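Local coordinates for protein 2'-deoxycytidine 5'-triphosphate deaminase (Agrobacterium tumefaciens, PDB 2R9Q) that probably catalyses the hydrolytic deamination of dCTP to dUTP, a step that supplies the precursor of thymidine nucleotides, at residues 276-280 with 294-299; 201-205 with 333-337; 46-52 with 92-98; 112-116 with 162-166. All coordinates share one frame; numbering follows the deposited sequence.

Contact 1. Residues 276-280 with 294-299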
loop_
_atom_site.group_PDB
_atom_site.type_symbol
_atom_site.label_atom_id
_atom_site.label_comp_id
_atom_site.label_asym_id
_atom_site.label_seq_id
_atom_site.Cartn_x
_atom_site.Cartn_y
_atom_site.Cartn_z
ATOM N N ALA B 276 -0.645 -37.459 15.949
ATOM C CA ALA B 276 -0.963 -36.293 15.159
ATOM C C ALA B 276 0.223 -35.329 15.284
ATOM O O ALA B 276 1.076 -35.493 16.160
ATOM C CB ALA B 276 -2.265 -35.661 15.644
ATOM N N ALA B 277 0.291 -34.363 14.364
ATOM C CA ALA B 277 1.270 -33.267 14.421
ATOM C C ALA B 277 0.642 -31.861 14.252
ATOM O O ALA B 277 -0.516 -31.693 13.863
ATOM C CB ALA B 277 2.381 -33.483 13.400
ATOM N N GLU B 278 1.448 -30.859 14.577
ATOM C CA GLU B 278 1.119 -29.480 14.372
ATOM C C GLU B 278 2.375 -28.759 13.919
ATOM O O GLU B 278 3.452 -28.960 14.472
ATOM C CB GLU B 278 0.554 -28.864 15.643
ATOM C CG GLU B 278 -0.068 -27.494 15.474
ATOM C CD GLU B 278 -0.799 -27.008 16.730
ATOM O OE1 GLU B 278 -0.842 -27.704 17.771
ATOM O OE2 GLU B 278 -1.362 -25.914 16.680
ATOM N N MET B 279 2.211 -27.945 12.879
ATOM C CA MET B 279 3.275 -27.144 12.316
ATOM C C MET B 279 3.414 -25.905 13.202
ATOM O O MET B 279 2.411 -25.323 13.590
ATOM C CB MET B 279 2.891 -26.747 10.878
ATOM C CG MET B 279 3.939 -27.041 9.806
ATOM S SD MET B 279 5.368 -25.963 9.899
ATOM C CE MET B 279 6.544 -27.029 10.709
ATOM N N THR B 280 4.644 -25.533 13.542
ATOM C CA THR B 280 4.907 -24.321 14.330
ATOM C C THR B 280 5.955 -23.425 13.631
ATOM O O THR B 280 6.810 -23.930 12.921
ATOM C CB THR B 280 5.391 -24.650 15.771
ATOM O OG1 THR B 280 6.588 -25.443 15.707
ATOM C CG2 THR B 280 4.319 -25.406 16.549
ATOM N N ALA B 294 0.072 -22.051 9.798
ATOM C CA ALA B 294 0.524 -23.337 10.343
ATOM C C ALA B 294 -0.715 -24.055 10.847
ATOM O O ALA B 294 -1.648 -23.438 11.374
ATOM C CB ALA B 294 1.570 -23.154 11.485
ATOM N N GLY B 295 -0.752 -25.349 10.604
ATOM C CA GLY B 295 -1.945 -26.099 10.882
ATOM C C GLY B 295 -1.708 -27.476 11.436
ATOM O O GLY B 295 -0.598 -27.857 11.860
ATOM N N PHE B 296 -2.805 -28.211 11.439
ATOM C CA PHE B 296 -2.820 -29.580 11.922
ATOM C C PHE B 296 -2.415 -30.542 10.798
ATOM O O PHE B 296 -2.759 -30.341 9.669
ATOM C CB PHE B 296 -4.206 -29.913 12.472
ATOM C CG PHE B 296 -4.572 -29.149 13.707
ATOM C CD1 PHE B 296 -3.669 -29.017 14.768
ATOM C CD2 PHE B 296 -5.833 -28.578 13.837
ATOM C CE1 PHE B 296 -4.040 -28.342 15.929
ATOM C CE2 PHE B 296 -6.196 -27.893 14.978
ATOM C CZ PHE B 296 -5.297 -27.770 16.024
ATOM N N PHE B 297 -1.609 -31.534 11.155
ATOM C CA PHE B 297 -1.311 -32.697 10.334
ATOM C C PHE B 297 -2.067 -33.881 10.912
ATOM O O PHE B 297 -2.075 -34.087 12.118
ATOM C CB PHE B 297 0.193 -32.974 10.351
ATOM C CG PHE B 297 0.971 -32.044 9.504
ATOM C CD1 PHE B 297 1.611 -32.495 8.375
ATOM C CD2 PHE B 297 1.041 -30.690 9.810
ATOM C CE1 PHE B 297 2.332 -31.606 7.584
ATOM C CE2 PHE B 297 1.734 -29.823 9.025
ATOM C CZ PHE B 297 2.392 -30.276 7.922
ATOM N N ASP B 298 -2.706 -34.649 10.048
ATOM C CA ASP B 298 -3.467 -35.824 10.486
ATOM C C ASP B 298 -2.610 -37.076 10.563
ATOM O O ASP B 298 -1.676 -37.223 9.793
ATOM C CB ASP B 298 -4.643 -36.116 9.537
ATOM C CG ASP B 298 -5.864 -35.234 9.793
ATOM O OD1 ASP B 298 -6.301 -35.090 10.986
ATOM O OD2 ASP B 298 -6.387 -34.715 8.770
ATOM N N PRO B 299 -2.965 -37.997 11.475
ATOM C CA PRO B 299 -2.420 -39.353 11.442
ATOM C C PRO B 299 -2.518 -39.915 10.053
ATOM O O PRO B 299 -3.561 -39.786 9.424
ATOM C CB PRO B 299 -3.336 -40.139 12.393
ATOM C CG PRO B 299 -3.986 -39.153 13.242
ATOM C CD PRO B 299 -3.903 -37.813 12.596
#

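Contact 2. Residues 201-205 with 333-337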
loop_
_atom_site.group_PDB
_atom_site.type_symbol
_atom_site.label_atom_id
_atom_site.label_comp_id
_atom_site.label_asym_id
_atom_site.label_seq_id
_atom_site.Cartn_x
_atom_site.Cartn_y
_atom_site.Cartn_z
ATOM N N GLY B 201 10.264 -30.091 18.072
ATOM C CA GLY B 201 10.088 -31.321 17.295
ATOM C C GLY B 201 11.008 -31.382 16.086
ATOM O O GLY B 201 12.097 -30.832 16.124
ATOM N N ILE B 202 10.573 -32.018 15.000
ATOM C CA ILE B 202 11.413 -32.124 13.789
ATOM C C ILE B 202 11.396 -30.817 12.962
ATOM O O ILE B 202 10.363 -30.195 12.802
ATOM C CB ILE B 202 11.133 -33.433 12.950
ATOM C CG1 ILE B 202 10.125 -33.230 11.805
ATOM C CG2 ILE B 202 10.703 -34.606 13.862
ATOM C CD1 ILE B 202 10.777 -33.049 10.452
ATOM N N ALA B 203 12.563 -30.392 12.482
ATOM C CA ALA B 203 12.719 -29.102 11.813
ATOM C C ALA B 203 12.472 -29.203 10.309
ATOM O O ALA B 203 12.844 -30.173 9.657
ATOM C CB ALA B 203 14.103 -28.484 12.104
ATOM N N LEU B 204 11.806 -28.196 9.775
ATOM C CA LEU B 204 11.477 -28.150 8.366
ATOM C C LEU B 204 12.244 -27.014 7.697
ATOM O O LEU B 204 12.261 -25.888 8.177
ATOM C CB LEU B 204 9.956 -28.027 8.170
ATOM C CG LEU B 204 9.130 -29.272 8.601
ATOM C CD1 LEU B 204 7.663 -28.980 8.750
ATOM C CD2 LEU B 204 9.318 -30.446 7.692
ATOM N N SER B 205 12.892 -27.324 6.587
ATOM C CA SER B 205 13.668 -26.346 5.862
ATOM C C SER B 205 13.092 -26.152 4.457
ATOM O O SER B 205 12.354 -26.984 3.962
ATOM C CB SER B 205 15.147 -26.754 5.821
ATOM O OG SER B 205 15.304 -27.994 5.183
ATOM N N GLY B 333 10.226 -23.848 10.065
ATOM C CA GLY B 333 9.307 -24.325 11.070
ATOM C C GLY B 333 9.724 -25.599 11.777
ATOM O O GLY B 333 10.756 -26.215 11.489
ATOM N N ARG B 334 8.854 -26.012 12.673
ATOM C CA ARG B 334 9.091 -27.127 13.540
ATOM C C ARG B 334 7.759 -27.965 13.658
ATOM O O ARG B 334 6.713 -27.464 14.075
ATOM C CB ARG B 334 9.652 -26.484 14.809
ATOM C CG ARG B 334 9.664 -27.224 16.065
ATOM C CD ARG B 334 9.933 -26.207 17.213
ATOM N NE ARG B 334 8.847 -25.234 17.515
ATOM C CZ ARG B 334 7.883 -25.399 18.434
ATOM N NH1 ARG B 334 7.787 -26.524 19.137
ATOM N NH2 ARG B 334 6.979 -24.448 18.644
ATOM N N LEU B 335 7.794 -29.205 13.171
ATOM C CA LEU B 335 6.661 -30.113 13.257
ATOM C C LEU B 335 6.681 -30.825 14.608
ATOM O O LEU B 335 7.579 -31.606 14.895
ATOM C CB LEU B 335 6.680 -31.113 12.125
ATOM C CG LEU B 335 5.400 -31.879 11.793
ATOM C CD1 LEU B 335 4.229 -30.940 11.416
ATOM C CD2 LEU B 335 5.688 -32.917 10.689
ATOM N N VAL B 336 5.681 -30.508 15.428
ATOM C CA VAL B 336 5.546 -31.017 16.788
ATOM C C VAL B 336 4.533 -32.189 16.853
ATOM O O VAL B 336 3.417 -32.078 16.369
ATOM C CB VAL B 336 5.138 -29.896 17.733
ATOM C CG1 VAL B 336 4.785 -30.448 19.087
ATOM C CG2 VAL B 336 6.258 -28.852 17.833
ATOM N N TYR B 337 4.954 -33.299 17.459
ATOM C CA TYR B 337 4.177 -34.528 17.507
ATOM C C TYR B 337 3.440 -34.665 18.849
ATOM O O TYR B 337 3.917 -34.225 19.889
ATOM C CB TYR B 337 5.069 -35.745 17.250
ATOM C CG TYR B 337 5.529 -35.873 15.817
ATOM C CD1 TYR B 337 4.879 -36.707 14.931
ATOM C CD2 TYR B 337 6.621 -35.150 15.343
ATOM C CE1 TYR B 337 5.281 -36.810 13.616
ATOM C CE2 TYR B 337 7.033 -35.255 14.015
ATOM C CZ TYR B 337 6.367 -36.094 13.157
ATOM O OH TYR B 337 6.780 -36.218 11.836
#

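Contact 3. Residues 46-52 with 92-98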
loop_
_atom_site.group_PDB
_atom_site.type_symbol
_atom_site.label_atom_id
_atom_site.label_comp_id
_atom_site.label_asym_id
_atom_site.label_seq_id
_atom_site.Cartn_x
_atom_site.Cartn_y
_atom_site.Cartn_z
ATOM N N ARG B 46 -18.151 -25.160 10.544
ATOM C CA ARG B 46 -18.944 -24.583 9.495
ATOM C C ARG B 46 -19.508 -23.250 9.930
ATOM O O ARG B 46 -19.946 -23.097 11.051
ATOM C CB ARG B 46 -20.125 -25.499 9.134
ATOM C CG ARG B 46 -19.784 -26.877 8.616
ATOM C CD ARG B 46 -21.024 -27.712 8.409
ATOM N NE ARG B 46 -21.630 -28.184 9.664
ATOM C CZ ARG B 46 -22.665 -29.026 9.720
ATOM N NH1 ARG B 46 -23.166 -29.392 10.887
ATOM N NH2 ARG B 46 -23.199 -29.516 8.616
ATOM N N LEU B 47 -19.527 -22.317 8.991
ATOM C CA LEU B 47 -20.204 -21.033 9.145
ATOM C C LEU B 47 -21.715 -21.176 9.265
ATOM O O LEU B 47 -22.364 -22.002 8.573
ATOM C CB LEU B 47 -19.905 -20.084 7.963
ATOM C CG LEU B 47 -18.456 -19.863 7.506
ATOM C CD1 LEU B 47 -18.398 -18.775 6.429
ATOM C CD2 LEU B 47 -17.542 -19.575 8.681
ATOM N N GLY B 48 -22.247 -20.364 10.166
ATOM C CA GLY B 48 -23.676 -20.138 10.299
ATOM C C GLY B 48 -24.220 -19.235 9.183
ATOM O O GLY B 48 -23.565 -19.023 8.168
ATOM N N SER B 49 -25.435 -18.735 9.396
ATOM C CA SER B 49 -26.188 -17.939 8.411
ATOM C C SER B 49 -25.946 -16.409 8.398
ATOM O O SER B 49 -26.414 -15.739 7.501
ATOM C CB SER B 49 -27.682 -18.181 8.633
ATOM O OG SER B 49 -27.995 -19.564 8.577
ATOM N N LYS B 50 -25.245 -15.875 9.397
ATOM C CA LYS B 50 -25.019 -14.440 9.530
ATOM C C LYS B 50 -23.510 -14.175 9.691
ATOM O O LYS B 50 -22.821 -14.865 10.471
ATOM C CB LYS B 50 -25.669 -13.871 10.799
ATOM C CG LYS B 50 -27.189 -13.812 11.010
ATOM C CD LYS B 50 -27.379 -12.883 12.324
ATOM C CE LYS B 50 -28.880 -12.532 12.836
ATOM N NZ LYS B 50 -28.980 -11.204 13.718
ATOM N N ALA B 51 -23.012 -13.170 8.987
ATOM C CA ALA B 51 -21.705 -12.589 9.250
ATOM C C ALA B 51 -21.859 -11.141 9.738
ATOM O O ALA B 51 -22.751 -10.402 9.318
ATOM C CB ALA B 51 -20.812 -12.648 8.011
ATOM N N TYR B 52 -20.991 -10.759 10.659
ATOM C CA TYR B 52 -20.976 -9.424 11.181
ATOM C C TYR B 52 -19.705 -8.725 10.763
ATOM O O TYR B 52 -18.606 -9.168 11.064
ATOM C CB TYR B 52 -21.091 -9.432 12.691
ATOM C CG TYR B 52 -22.357 -10.026 13.225
ATOM C CD1 TYR B 52 -23.569 -9.351 13.117
ATOM C CD2 TYR B 52 -22.348 -11.280 13.835
ATOM C CE1 TYR B 52 -24.732 -9.898 13.645
ATOM C CE2 TYR B 52 -23.487 -11.824 14.351
ATOM C CZ TYR B 52 -24.687 -11.133 14.265
ATOM O OH TYR B 52 -25.835 -11.724 14.778
ATOM N N TYR B 92 -14.649 -9.653 9.598
ATOM C CA TYR B 92 -15.978 -10.222 9.784
ATOM C C TYR B 92 -15.970 -11.200 10.933
ATOM O O TYR B 92 -15.030 -11.962 11.083
ATOM C CB TYR B 92 -16.461 -10.939 8.501
ATOM C CG TYR B 92 -16.395 -10.108 7.239
ATOM C CD1 TYR B 92 -17.456 -9.307 6.850
ATOM C CD2 TYR B 92 -15.269 -10.129 6.444
ATOM C CE1 TYR B 92 -17.397 -8.552 5.703
ATOM C CE2 TYR B 92 -15.186 -9.382 5.295
ATOM C CZ TYR B 92 -16.250 -8.593 4.916
ATOM O OH TYR B 92 -16.141 -7.866 3.757
ATOM N N ILE B 93 -16.991 -11.152 11.774
ATOM C CA ILE B 93 -17.216 -12.181 12.803
ATOM C C ILE B 93 -18.420 -13.021 12.381
ATOM O O ILE B 93 -19.441 -12.489 11.948
ATOM C CB ILE B 93 -17.434 -11.607 14.241
ATOM C CG1 ILE B 93 -16.453 -10.464 14.554
ATOM C CG2 ILE B 93 -17.313 -12.701 15.300
ATOM C CD1 ILE B 93 -15.063 -10.853 14.630
ATOM N N VAL B 94 -18.252 -14.342 12.470
ATOM C CA VAL B 94 -19.238 -15.318 12.018
ATOM C C VAL B 94 -19.507 -16.364 13.104
ATOM O O VAL B 94 -18.606 -17.140 13.452
ATOM C CB VAL B 94 -18.809 -15.981 10.702
ATOM C CG1 VAL B 94 -19.852 -16.961 10.244
ATOM C CG2 VAL B 94 -18.571 -14.923 9.663
ATOM N N PRO B 95 -20.738 -16.366 13.670
ATOM C CA PRO B 95 -21.143 -17.514 14.493
ATOM C C PRO B 95 -21.077 -18.806 13.717
ATOM O O PRO B 95 -21.518 -18.888 12.571
ATOM C CB PRO B 95 -22.584 -17.176 14.934
ATOM C CG PRO B 95 -22.656 -15.674 14.871
ATOM C CD PRO B 95 -21.771 -15.318 13.670
ATOM N N LEU B 96 -20.484 -19.800 14.358
ATOM C CA LEU B 96 -20.288 -21.075 13.757
ATOM C C LEU B 96 -21.492 -21.941 14.101
ATOM O O LEU B 96 -22.145 -21.726 15.115
ATOM C CB LEU B 96 -18.952 -21.668 14.228
ATOM C CG LEU B 96 -17.636 -20.972 13.819
ATOM C CD1 LEU B 96 -16.445 -21.580 14.595
ATOM C CD2 LEU B 96 -17.390 -21.005 12.318
ATOM N N MET B 97 -21.817 -22.888 13.224
ATOM C CA MET B 97 -22.881 -23.872 13.488
ATOM C C MET B 97 -22.571 -24.801 14.725
ATOM O O MET B 97 -23.453 -25.178 15.487
ATOM C CB MET B 97 -23.137 -24.689 12.224
ATOM C CG MET B 97 -23.749 -23.922 11.049
ATOM S SD MET B 97 -23.950 -24.906 9.523
ATOM C CE MET B 97 -25.031 -26.202 10.087
ATOM N N GLU B 98 -21.305 -25.127 14.936
ATOM C CA GLU B 98 -20.915 -26.009 16.035
ATOM C C GLU B 98 -20.813 -25.292 17.368
ATOM O O GLU B 98 -20.350 -24.158 17.439
ATOM C CB GLU B 98 -19.601 -26.711 15.728
ATOM C CG GLU B 98 -19.713 -27.748 14.620
ATOM C CD GLU B 98 -19.983 -27.131 13.255
ATOM O OE1 GLU B 98 -19.328 -26.107 12.910
ATOM O OE2 GLU B 98 -20.852 -27.666 12.544
HETATM O O HOH W 1 -23.568 -17.102 11.859
#

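Contact 4. Residues 112-116 with 162-166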
loop_
_atom_site.group_PDB
_atom_site.type_symbol
_atom_site.label_atom_id
_atom_site.label_comp_id
_atom_site.label_asym_id
_atom_site.label_seq_id
_atom_site.Cartn_x
_atom_site.Cartn_y
_atom_site.Cartn_z
ATOM N N PRO B 112 -6.437 -22.921 11.030
ATOM C CA PRO B 112 -7.012 -22.938 9.693
ATOM C C PRO B 112 -6.809 -24.241 8.963
ATOM O O PRO B 112 -5.818 -24.895 9.161
ATOM C CB PRO B 112 -6.287 -21.807 8.985
ATOM C CG PRO B 112 -5.060 -21.577 9.789
ATOM C CD PRO B 112 -5.417 -21.866 11.170
ATOM N N LYS B 113 -7.774 -24.630 8.143
ATOM C CA LYS B 113 -7.564 -25.690 7.178
ATOM C C LYS B 113 -6.504 -25.249 6.217
ATOM O O LYS B 113 -6.307 -24.048 6.001
ATOM C CB LYS B 113 -8.838 -25.988 6.407
ATOM C CG LYS B 113 -9.936 -26.591 7.249
ATOM C CD LYS B 113 -11.280 -26.468 6.578
ATOM C CE LYS B 113 -11.348 -27.167 5.242
ATOM N NZ LYS B 113 -11.096 -28.617 5.418
ATOM N N SER B 114 -5.797 -26.208 5.633
ATOM C CA SER B 114 -4.634 -25.851 4.838
ATOM C C SER B 114 -5.005 -25.109 3.576
ATOM O O SER B 114 -4.274 -24.240 3.145
ATOM C CB SER B 114 -3.743 -27.052 4.552
ATOM O OG SER B 114 -4.476 -28.085 4.001
ATOM N N SER B 115 -6.154 -25.436 3.007
ATOM C CA SER B 115 -6.683 -24.708 1.865
ATOM C C SER B 115 -7.035 -23.262 2.228
ATOM O O SER B 115 -7.022 -22.394 1.370
ATOM C CB SER B 115 -7.886 -25.425 1.289
ATOM O OG SER B 115 -8.957 -25.435 2.202
ATOM N N THR B 116 -7.328 -23.008 3.503
ATOM C CA THR B 116 -7.584 -21.654 3.975
ATOM C C THR B 116 -6.318 -20.837 3.878
ATOM O O THR B 116 -6.363 -19.700 3.455
ATOM C CB THR B 116 -8.200 -21.644 5.399
ATOM O OG1 THR B 116 -9.440 -22.338 5.354
ATOM C CG2 THR B 116 -8.473 -20.213 5.940
ATOM N N ARG B 162 -16.353 -24.178 5.303
ATOM C CA ARG B 162 -15.440 -24.747 6.280
ATOM C C ARG B 162 -14.089 -24.113 6.086
ATOM O O ARG B 162 -13.456 -24.358 5.103
ATOM C CB ARG B 162 -15.386 -26.253 6.104
ATOM C CG ARG B 162 -16.633 -26.926 6.617
ATOM C CD ARG B 162 -17.042 -28.138 5.846
ATOM N NE ARG B 162 -15.970 -29.113 5.845
ATOM C CZ ARG B 162 -16.060 -30.381 5.452
ATOM N NH1 ARG B 162 -17.194 -30.892 5.026
ATOM N NH2 ARG B 162 -14.987 -31.156 5.505
ATOM N N LEU B 163 -13.678 -23.249 7.006
ATOM C CA LEU B 163 -12.394 -22.544 6.874
ATOM C C LEU B 163 -11.396 -22.986 7.937
ATOM O O LEU B 163 -10.187 -22.911 7.753
ATOM C CB LEU B 163 -12.602 -21.043 6.870
ATOM C CG LEU B 163 -13.346 -20.310 5.733
ATOM C CD1 LEU B 163 -14.850 -20.536 5.788
ATOM C CD2 LEU B 163 -13.108 -18.816 5.847
ATOM N N SER B 164 -11.923 -23.580 8.988
ATOM C CA SER B 164 -11.191 -23.829 10.195
ATOM C C SER B 164 -11.462 -25.213 10.722
ATOM O O SER B 164 -12.432 -25.836 10.350
ATOM C CB SER B 164 -11.632 -22.790 11.210
ATOM O OG SER B 164 -10.794 -22.803 12.321
ATOM N N GLN B 165 -10.586 -25.688 11.593
ATOM C CA GLN B 165 -10.793 -26.948 12.309
ATOM C C GLN B 165 -10.351 -26.929 13.782
ATOM O O GLN B 165 -9.462 -26.189 14.178
ATOM C CB GLN B 165 -10.186 -28.124 11.568
ATOM C CG GLN B 165 -8.826 -27.945 11.092
ATOM C CD GLN B 165 -8.397 -29.022 10.138
ATOM O OE1 GLN B 165 -7.213 -29.332 10.052
ATOM N NE2 GLN B 165 -9.349 -29.623 9.428
ATOM N N ILE B 166 -11.039 -27.750 14.572
ATOM C CA ILE B 166 -10.842 -27.862 16.005
ATOM C C ILE B 166 -10.343 -29.288 16.365
ATOM O O ILE B 166 -10.922 -30.291 15.944
ATOM C CB ILE B 166 -12.145 -27.447 16.753
ATOM C CG1 ILE B 166 -11.942 -27.362 18.267
ATOM C CG2 ILE B 166 -13.306 -28.371 16.461
ATOM C CD1 ILE B 166 -13.182 -26.910 18.975
HETATM O O HOH W 2 -5.325 -27.311 10.463
HETATM O O HOH W 3 -5.720 -28.884 6.933
HETATM O O HOH W 4 -11.000 -23.758 3.186
#

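Contact 1. Residues 276-280 with 294-299
Ala277 and Phe297 face each other as an antiparallel hydrogen-bonded pair, their CB atoms 3.8 Å apart, an approach that the small alanine allows. The N of Phe297 gives a nearly straight bond to Ala277 O (2.9 Å), meeting it from above the carbonyl plane; the return bond from Ala277 N to Phe297 O is longer at 3.3 Å. Two residues on, Met279 N reaches Gly295 O almost head-on, at 3.0 Å. The tighter side is that of Met279 and Phe297, which run side by side, Met279 CG approaching Phe297 CE2 at 3.6 Å. Leu335 of the next strand touches both Ala277 and Phe297, and Met279 CB also meets Ala294 CB at 3.9 Å.

The other face, with Glu278 and Phe296, is the more open one, both residues being partly exposed. CG anti to the backbone N (chi1 -169°) sends the extended Glu278 chain alongside Phe296, bringing Glu278 CD obliquely to Phe296 CE1 at 3.6 Å; the carboxylate is turned 57° from the ring, and OE2 bonds to Asn111. Ala276 CB touches Pro299 CD only lightly, at 4.1 Å, but both residues are buried under other parts of the chain. The guanidinium of Arg167 takes up both Ala277 O and Phe297 O. The arrangement is a short antiparallel edge strand, 296-297, finishing one side of a four-stranded sheet.

Contact 2. Residues 201-205 with 333-337
An antiparallel edge strand forms here: residues 202-205 line the outer side of strand 331-339, with Ile202 opposite Leu335 and Leu204 opposite Gly333 as hydrogen-bonded pairs, and Ala203 opposite Arg334 as the non-hydrogen-bonded pair between them. The firm bonds are Leu335 N to Ile202 O and Leu204 N to Gly333 O, both 2.8 Å. The first donor sits close to the line of the carbonyl bond, the second well above the carbonyl plane. The bonds at the two ends, from Ile202 N to Leu335 O and from Gly333 N to Leu204 O, are weak.

Ile202, Leu204 and Leu335 share one face. Ile202 and Leu335 lie side by side and point the same way, with CG1 of the isoleucine 4.1 Å from CB of the leucine. Leu204 slants across instead, laying CD1 at the same distance from Leu335 CB. The second branch of Ile202, CG2, turns toward Tyr337 and meets its CE2 obliquely at 3.7 Å; the ring's hydroxyl is held by the backbone O of His270. Val269 of strand 261-269 covers Ile202, Leu335 and Tyr337, so branched apolar residues suit this face.

The opposite face carries Ala203 and Arg334. Arg334 stretches CG away from its backbone N (chi1 162°), which carries that methylene to 3.6 Å from Gly201 N. Gly201, having no side chain, lets its CA come 3.5 Å from Leu335 O. The chemistry is thus two-sided: main-chain bonds set the pairing, while dispersion forces among buried hydrocarbon groups seal one face.

Contact 3. Residues 46-52 with 92-98
Met97 CE lies over the centre of the Arg46 guanidinium, 3.7 Å above its plane, while Glu98 OE2 sits at the edge, in that plane. Carboxylate and guanidinium are nearly coplanar, 28° apart. Arg46 NE and Glu98 OE2, 3.0 Å apart, form a salt bridge on the syn side of the oxygen; Arg46 NH1 adds a weak bond to OE2. Glu98 OE1 takes the backbone N of Arg46 at 2.8 Å, so one carboxylate holds main chain and side chain alike. A bend at chi2 (68°) folds the end of Glu98 back to make this possible. Ser29 bonds to both Arg46 NH1 and Glu98 OE2.

The Tyr52 and Pro95 side chains cross at about a right angle, Pro95 CD lying obliquely, 4.0 Å from Tyr52 CE2. Tyr52 and Ile93 form an antiparallel hydrogen-bonded pair. Leu47 and Leu96 make a single bridge, beside which Met97 N bonds to Arg46 O at 2.9 Å; between the two the register shifts by two residues. There a water joins the carbonyls of Lys50 and Pro95, and Gly48 N also reaches Pro95 O. Leu47 CD2 packs on Val94 CG1 at 3.8 Å. The buried arginine's charge is probably balanced by Glu98, carbonyls of Ala31 and Asp32 take further N-H groups, and the thioether methyl probably helps to keep water off one face.

Contact 4. Residues 112-116 with 162-166
Lys113 and Gln165 cross at about a right angle, Lys113 CG passing 3.8 Å from Gln165 NE2. Two bends, at chi3 and chi4 (both near 60°), curl the lysine over the strand backbone, bringing Lys113 CD to 3.4 Å from Arg162 O. Its NZ ends at Asp44, which also takes Arg162 NH2 and Gln165 NE2, while Arg162 NH1 is salt-bridged to Asp34 and Asp36. The lysine and arginine therefore converge on a shared carboxylate, and the long, flexible lysine is suited to reaching it. Gln165 CG lies between its own backbone N and carbonyl carbon (chi1 48°), which turns the amide toward segment 112-116; a water joins its OE1 to Pro112 O.

Thr116 points its side chain at the strand. Its OG1 donates to Leu163 O at 2.6 Å, in the carbonyl plane and on a lone pair. Lys113 N comes to Leu163 O at 3.0 Å, tilted 29° from the carbonyl plane, so two donors grip this oxygen. Threonine suits the place because OG1 takes the carbonyl while the side chain also packs on Ile121 and Thr123 of strand 121-127. A further water links Thr116 OG1 with Arg162 O and lies 2.8 Å from Ser115 OG. Pro112, which forms an antiparallel non-hydrogen-bonded pair with Ser164, ends strand 106-112.

Lys113 holds the N-cap position of helix 114-118. A basic residue followed by two serines at a strand-to-helix junction is consistent with the phosphate-binding motif of the dUTPase and dCTP deaminase fold.

How the contacts relate
Contacts 1 and 2 belong to one four-stranded beta sheet of the C-terminal domain, about 10 Å between centres; strands 275-281 and 331-339 are neighbours in it, joined by a hydrogen bond from Thr280 OG1 to Arg334 O (2.6 Å). Contacts 3 and 4 lie in the N-terminal domain, about 14 Å between centres, and meet where Arg46 CG packs on Arg162 CG at 3.7 Å. The two domains touch through contacts 1 and 4, about 12 Å between centres, with Phe296 CE2 against Gln165 O. Contacts 2 and 3 are the farthest apart, about 33 Å between centres. Of the four, contact 4 carries the motif probably related to phosphate binding.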